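PDB 3FES: ATP-dependent Clp endopeptidase from Clostridium difficile, which probably serves as the ATP-driven unfoldase ClpC of a Clp protease, its amino-terminal domain, the part crystallised, being likely to receive substrates or adaptors. Local coordinates for residues R85-A97 with H109-I121. Residues are numbered along the deposited sequence; the frame is centred on the assembly and turned at random. Where two conformers were deposited one is given.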
loop_
_atom_site.group_PDB
_atom_site.type_symbol
_atom_site.label_atom_id
_atom_site.label_comp_id
_atom_site.label_asym_id
_atom_site.label_seq_id
_atom_site.Cartn_x
_atom_site.Cartn_y
_atom_site.Cartn_z
ATOM N N ARG A 85 -7.357 7.072 7.221
ATOM C CA ARG A 85 -6.016 7.216 6.656
ATOM C C ARG A 85 -5.864 6.527 5.281
ATOM O O ARG A 85 -5.245 7.083 4.358
ATOM C CB ARG A 85 -4.927 6.690 7.591
ATOM C CG ARG A 85 -3.543 6.895 7.000
ATOM C CD ARG A 85 -2.427 6.513 7.980
ATOM N NE ARG A 85 -2.322 7.402 9.157
ATOM C CZ ARG A 85 -2.819 7.119 10.356
ATOM N NH1 ARG A 85 -2.640 7.956 11.361
ATOM N NH2 ARG A 85 -3.494 5.978 10.540
ATOM N N SER A 86 -6.442 5.341 5.165
ATOM C CA SER A 86 -6.542 4.658 3.878
ATOM C C SER A 86 -7.258 5.489 2.845
ATOM O O SER A 86 -6.784 5.602 1.712
ATOM C CB SER A 86 -7.185 3.285 4.048
ATOM O OG SER A 86 -6.282 2.444 4.784
ATOM N N LYS A 87 -8.387 6.066 3.223
ATOM C CA LYS A 87 -9.101 6.975 2.316
ATOM C C LYS A 87 -8.274 8.198 1.910
ATOM O O LYS A 87 -8.296 8.595 0.744
ATOM C CB LYS A 87 -10.456 7.403 2.899
ATOM C CG LYS A 87 -11.468 6.218 2.897
ATOM C CD LYS A 87 -12.883 6.659 3.272
ATOM C CE LYS A 87 -13.505 7.522 2.179
ATOM N NZ LYS A 87 -14.105 6.664 1.125
ATOM N N GLN A 88 -7.543 8.775 2.871
ATOM C CA GLN A 88 -6.663 9.894 2.601
ATOM C C GLN A 88 -5.518 9.500 1.661
ATOM O O GLN A 88 -5.165 10.257 0.757
ATOM C CB GLN A 88 -6.092 10.442 3.924
ATOM C CG GLN A 88 -7.123 11.187 4.762
ATOM C CD GLN A 88 -7.219 12.680 4.425
ATOM O OE1 GLN A 88 -8.299 13.192 4.071
ATOM N NE2 GLN A 88 -6.093 13.392 4.551
ATOM N N ILE A 89 -4.947 8.329 1.888
ATOM C CA ILE A 89 -3.893 7.786 1.000
ATOM C C ILE A 89 -4.399 7.648 -0.427
ATOM O O ILE A 89 -3.718 8.068 -1.396
ATOM C CB ILE A 89 -3.371 6.433 1.521
ATOM C CG1 ILE A 89 -2.470 6.680 2.741
ATOM C CG2 ILE A 89 -2.608 5.635 0.372
ATOM C CD1 ILE A 89 -2.242 5.433 3.617
ATOM N N LEU A 90 -5.606 7.082 -0.579
ATOM C CA LEU A 90 -6.122 6.935 -1.940
ATOM C C LEU A 90 -6.414 8.274 -2.609
ATOM O O LEU A 90 -6.176 8.432 -3.792
ATOM C CB LEU A 90 -7.339 6.020 -1.986
ATOM C CG LEU A 90 -7.018 4.582 -1.558
ATOM C CD1 LEU A 90 -8.332 3.788 -1.628
ATOM C CD2 LEU A 90 -5.913 3.875 -2.401
ATOM N N GLU A 91 -6.996 9.210 -1.867
ATOM C CA GLU A 91 -7.180 10.573 -2.363
ATOM C C GLU A 91 -5.847 11.211 -2.745
ATOM O O GLU A 91 -5.729 11.808 -3.826
ATOM C CB GLU A 91 -7.926 11.387 -1.305
ATOM C CG GLU A 91 -8.201 12.809 -1.622
ATOM C CD GLU A 91 -8.940 13.468 -0.444
ATOM O OE1 GLU A 91 -8.364 13.576 0.659
ATOM O OE2 GLU A 91 -10.097 13.861 -0.627
ATOM N N LEU A 92 -4.840 11.069 -1.893
ATOM C CA LEU A 92 -3.513 11.570 -2.229
ATOM C C LEU A 92 -2.870 10.931 -3.486
ATOM O O LEU A 92 -2.190 11.608 -4.262
ATOM C CB LEU A 92 -2.602 11.350 -1.034
ATOM C CG LEU A 92 -1.268 12.103 -0.915
ATOM C CD1 LEU A 92 -1.443 13.620 -1.055
ATOM C CD2 LEU A 92 -0.677 11.764 0.450
ATOM N N SER A 93 -3.085 9.637 -3.677
ATOM C CA SER A 93 -2.590 8.998 -4.900
ATOM C C SER A 93 -3.192 9.682 -6.142
ATOM O O SER A 93 -2.483 9.836 -7.140
ATOM C CB SER A 93 -2.829 7.495 -4.843
ATOM O OG SER A 93 -4.194 7.184 -5.075
ATOM N N GLY A 94 -4.478 10.078 -6.101
ATOM C CA GLY A 94 -5.068 10.863 -7.203
ATOM C C GLY A 94 -4.430 12.243 -7.359
ATOM O O GLY A 94 -4.170 12.731 -8.482
HETATM N N MSE A 95 -4.201 12.914 -6.229
HETATM C CA MSE A 95 -3.502 14.174 -6.245
HETATM C C MSE A 95 -2.120 14.084 -6.886
HETATM O O MSE A 95 -1.754 14.978 -7.651
HETATM C CB MSE A 95 -3.424 14.749 -4.823
HETATM C CG MSE A 95 -4.834 14.925 -4.329
HETATM SE SE MSE A 95 -4.929 15.536 -2.435
HETATM C CE MSE A 95 -6.787 16.145 -2.540
ATOM N N PHE A 96 -1.375 13.031 -6.589
ATOM C CA PHE A 96 -0.034 12.861 -7.174
ATOM C C PHE A 96 -0.131 12.629 -8.697
ATOM O O PHE A 96 0.612 13.251 -9.505
ATOM C CB PHE A 96 0.681 11.672 -6.536
ATOM C CG PHE A 96 1.449 12.017 -5.306
ATOM C CD1 PHE A 96 2.545 12.899 -5.383
ATOM C CD2 PHE A 96 1.136 11.424 -4.085
ATOM C CE1 PHE A 96 3.280 13.216 -4.232
ATOM C CE2 PHE A 96 1.844 11.740 -2.920
ATOM C CZ PHE A 96 2.917 12.618 -2.986
ATOM N N ALA A 97 -1.074 11.774 -9.105
ATOM C CA ALA A 97 -1.241 11.512 -10.541
ATOM C C ALA A 97 -1.646 12.779 -11.296
ATOM O O ALA A 97 -1.177 13.017 -12.422
ATOM C CB ALA A 97 -2.299 10.439 -10.768
ATOM N N HIS A 109 1.731 5.501 -7.533
ATOM C CA HIS A 109 1.059 6.652 -6.907
ATOM C C HIS A 109 0.531 6.339 -5.516
ATOM O O HIS A 109 0.638 7.173 -4.624
ATOM C CB HIS A 109 -0.022 7.270 -7.802
ATOM C CG HIS A 109 0.452 7.571 -9.194
ATOM N ND1 HIS A 109 1.276 8.643 -9.500
ATOM C CD2 HIS A 109 0.277 6.888 -10.348
ATOM C CE1 HIS A 109 1.548 8.626 -10.795
ATOM N NE2 HIS A 109 0.938 7.584 -11.334
ATOM N N ILE A 110 0.018 5.128 -5.328
ATOM C CA ILE A 110 -0.449 4.691 -4.010
ATOM C C ILE A 110 0.737 4.582 -3.054
ATOM O O ILE A 110 0.661 5.057 -1.949
ATOM C CB ILE A 110 -1.247 3.394 -4.093
ATOM C CG1 ILE A 110 -2.442 3.617 -5.046
ATOM C CG2 ILE A 110 -1.722 2.938 -2.656
ATOM C CD1 ILE A 110 -3.311 2.322 -5.280
ATOM N N LEU A 111 1.843 4.002 -3.501
ATOM C CA LEU A 111 3.005 3.897 -2.603
ATOM C C LEU A 111 3.589 5.296 -2.300
ATOM O O LEU A 111 3.975 5.585 -1.164
ATOM C CB LEU A 111 4.067 2.926 -3.210
ATOM C CG LEU A 111 5.292 2.681 -2.291
ATOM C CD1 LEU A 111 4.890 2.157 -0.908
ATOM C CD2 LEU A 111 6.289 1.689 -3.011
ATOM N N LEU A 112 3.629 6.178 -3.299
ATOM C CA LEU A 112 4.051 7.577 -3.065
ATOM C C LEU A 112 3.219 8.229 -1.934
ATOM O O LEU A 112 3.714 8.969 -1.062
ATOM C CB LEU A 112 3.802 8.380 -4.329
ATOM C CG LEU A 112 4.657 9.558 -4.757
ATOM C CD1 LEU A 112 6.127 9.377 -4.395
ATOM C CD2 LEU A 112 4.485 9.592 -6.282
ATOM N N ALA A 113 1.921 7.976 -2.018
ATOM C CA ALA A 113 0.960 8.541 -1.067
ATOM C C ALA A 113 1.118 7.965 0.336
ATOM O O ALA A 113 1.019 8.717 1.324
ATOM C CB ALA A 113 -0.476 8.248 -1.608
ATOM N N ILE A 114 1.371 6.651 0.430
ATOM C CA ILE A 114 1.647 6.016 1.732
ATOM C C ILE A 114 2.818 6.743 2.371
ATOM O O ILE A 114 2.743 7.195 3.520
ATOM C CB ILE A 114 1.962 4.502 1.593
ATOM C CG1 ILE A 114 0.657 3.727 1.290
ATOM C CG2 ILE A 114 2.516 3.933 2.926
ATOM C CD1 ILE A 114 0.912 2.234 0.970
ATOM N N ILE A 115 3.897 6.868 1.620
ATOM C CA ILE A 115 5.132 7.533 2.140
ATOM C C ILE A 115 4.908 8.994 2.537
ATOM O O ILE A 115 5.316 9.441 3.641
ATOM C CB ILE A 115 6.275 7.383 1.135
ATOM C CG1 ILE A 115 6.655 5.906 1.050
ATOM C CG2 ILE A 115 7.545 8.252 1.545
ATOM C CD1 ILE A 115 7.585 5.555 -0.142
ATOM N N GLN A 116 4.251 9.741 1.661
ATOM C CA GLN A 116 3.893 11.125 1.939
ATOM C C GLN A 116 3.033 11.325 3.165
ATOM O O GLN A 116 3.244 12.301 3.906
ATOM C CB GLN A 116 3.149 11.721 0.767
ATOM C CG GLN A 116 4.058 12.406 -0.159
ATOM C CD GLN A 116 4.644 13.607 0.482
ATOM O OE1 GLN A 116 3.921 14.465 1.001
ATOM N NE2 GLN A 116 5.962 13.667 0.508
ATOM N N GLU A 117 2.086 10.410 3.376
ATOM C CA GLU A 117 1.167 10.507 4.520
ATOM C C GLU A 117 1.962 10.444 5.839
ATOM O O GLU A 117 1.647 11.147 6.817
ATOM C CB GLU A 117 0.049 9.448 4.434
ATOM C CG GLU A 117 -1.125 9.743 5.369
ATOM C CD GLU A 117 -0.831 9.327 6.807
ATOM O OE1 GLU A 117 0.081 8.478 6.998
ATOM O OE2 GLU A 117 -1.500 9.829 7.755
ATOM N N GLY A 118 3.001 9.616 5.850
ATOM C CA GLY A 118 4.034 9.696 6.886
ATOM C C GLY A 118 3.750 9.018 8.214
ATOM O O GLY A 118 4.655 8.788 8.989
ATOM N N GLU A 119 2.492 8.710 8.495
ATOM C CA GLU A 119 2.097 8.142 9.782
ATOM C C GLU A 119 1.455 6.794 9.504
ATOM O O GLU A 119 1.470 6.337 8.364
ATOM C CB GLU A 119 1.110 9.096 10.446
ATOM C CG GLU A 119 1.632 10.531 10.421
ATOM C CD GLU A 119 1.060 11.405 11.516
ATOM O OE1 GLU A 119 0.641 10.868 12.573
ATOM O OE2 GLU A 119 1.049 12.648 11.324
ATOM N N GLY A 120 0.888 6.150 10.514
ATOM C CA GLY A 120 0.164 4.903 10.237
ATOM C C GLY A 120 1.120 3.731 10.285
ATOM O O GLY A 120 2.360 3.913 10.337
ATOM N N ILE A 121 0.540 2.547 10.286
ATOM C CA ILE A 121 1.275 1.329 10.534
ATOM C C ILE A 121 2.240 0.994 9.396
ATOM O O ILE A 121 3.338 0.496 9.652
ATOM C CB ILE A 121 0.331 0.136 10.888
ATOM C CG1 ILE A 121 -0.279 0.360 12.282
ATOM C CG2 ILE A 121 1.107 -1.184 10.954
ATOM C CD1 ILE A 121 -1.256 -0.738 12.732
#
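Ala-113 of helix 107-117 seats its methyl among Ile-89, Leu-92, Ser-93 and Phe-96 of helix 84-99, with CB 3.3 Å from Ile-89 O. The small methyl is consistent with the close approach of segments 85-97 and 109-117, whose axes come within 7.9 Å; their N-to-C directions are 118° apart. Two knobs point the other way. Ile-89 enters between Ile-110, Ala-113, Ile-114 and Glu-117, its CG2 branch 3.9 Å from both Ala-113 CB and Ile-114 CG1. Phe-96 lies with one ring face on Leu-112, whose CG stands 3.8 Å from the ring centroid almost on the normal, a CH-pi contact, while Gln-116 CB lies at the ring edge, in plane. The hydroxyl of Ser-93 turns back to its own helix (chi1 76°), donating from OG to Leu-90 O at 2.7 Å and leaving CB against His-109 O. Beyond the apolar core, Glu-117 bends at chi2 (-80°) and forms a salt bridge with Arg-85, whose NE donates to OE2 at 2.9 Å, meeting it from above the carboxylate plane. Its OE1 accepts Glu-119 N at 2.8 Å, tying the turn after the helix to the same carboxylate, and Gly-120 CA lies over one guanidinium face. Ile-110 also touches Ile-16 and Ile-36. The interlocked Ile-89, Phe-96 and Ala-113 make this knobs-into-holes packing between helices of the mainly helical Clp amino-terminal domain.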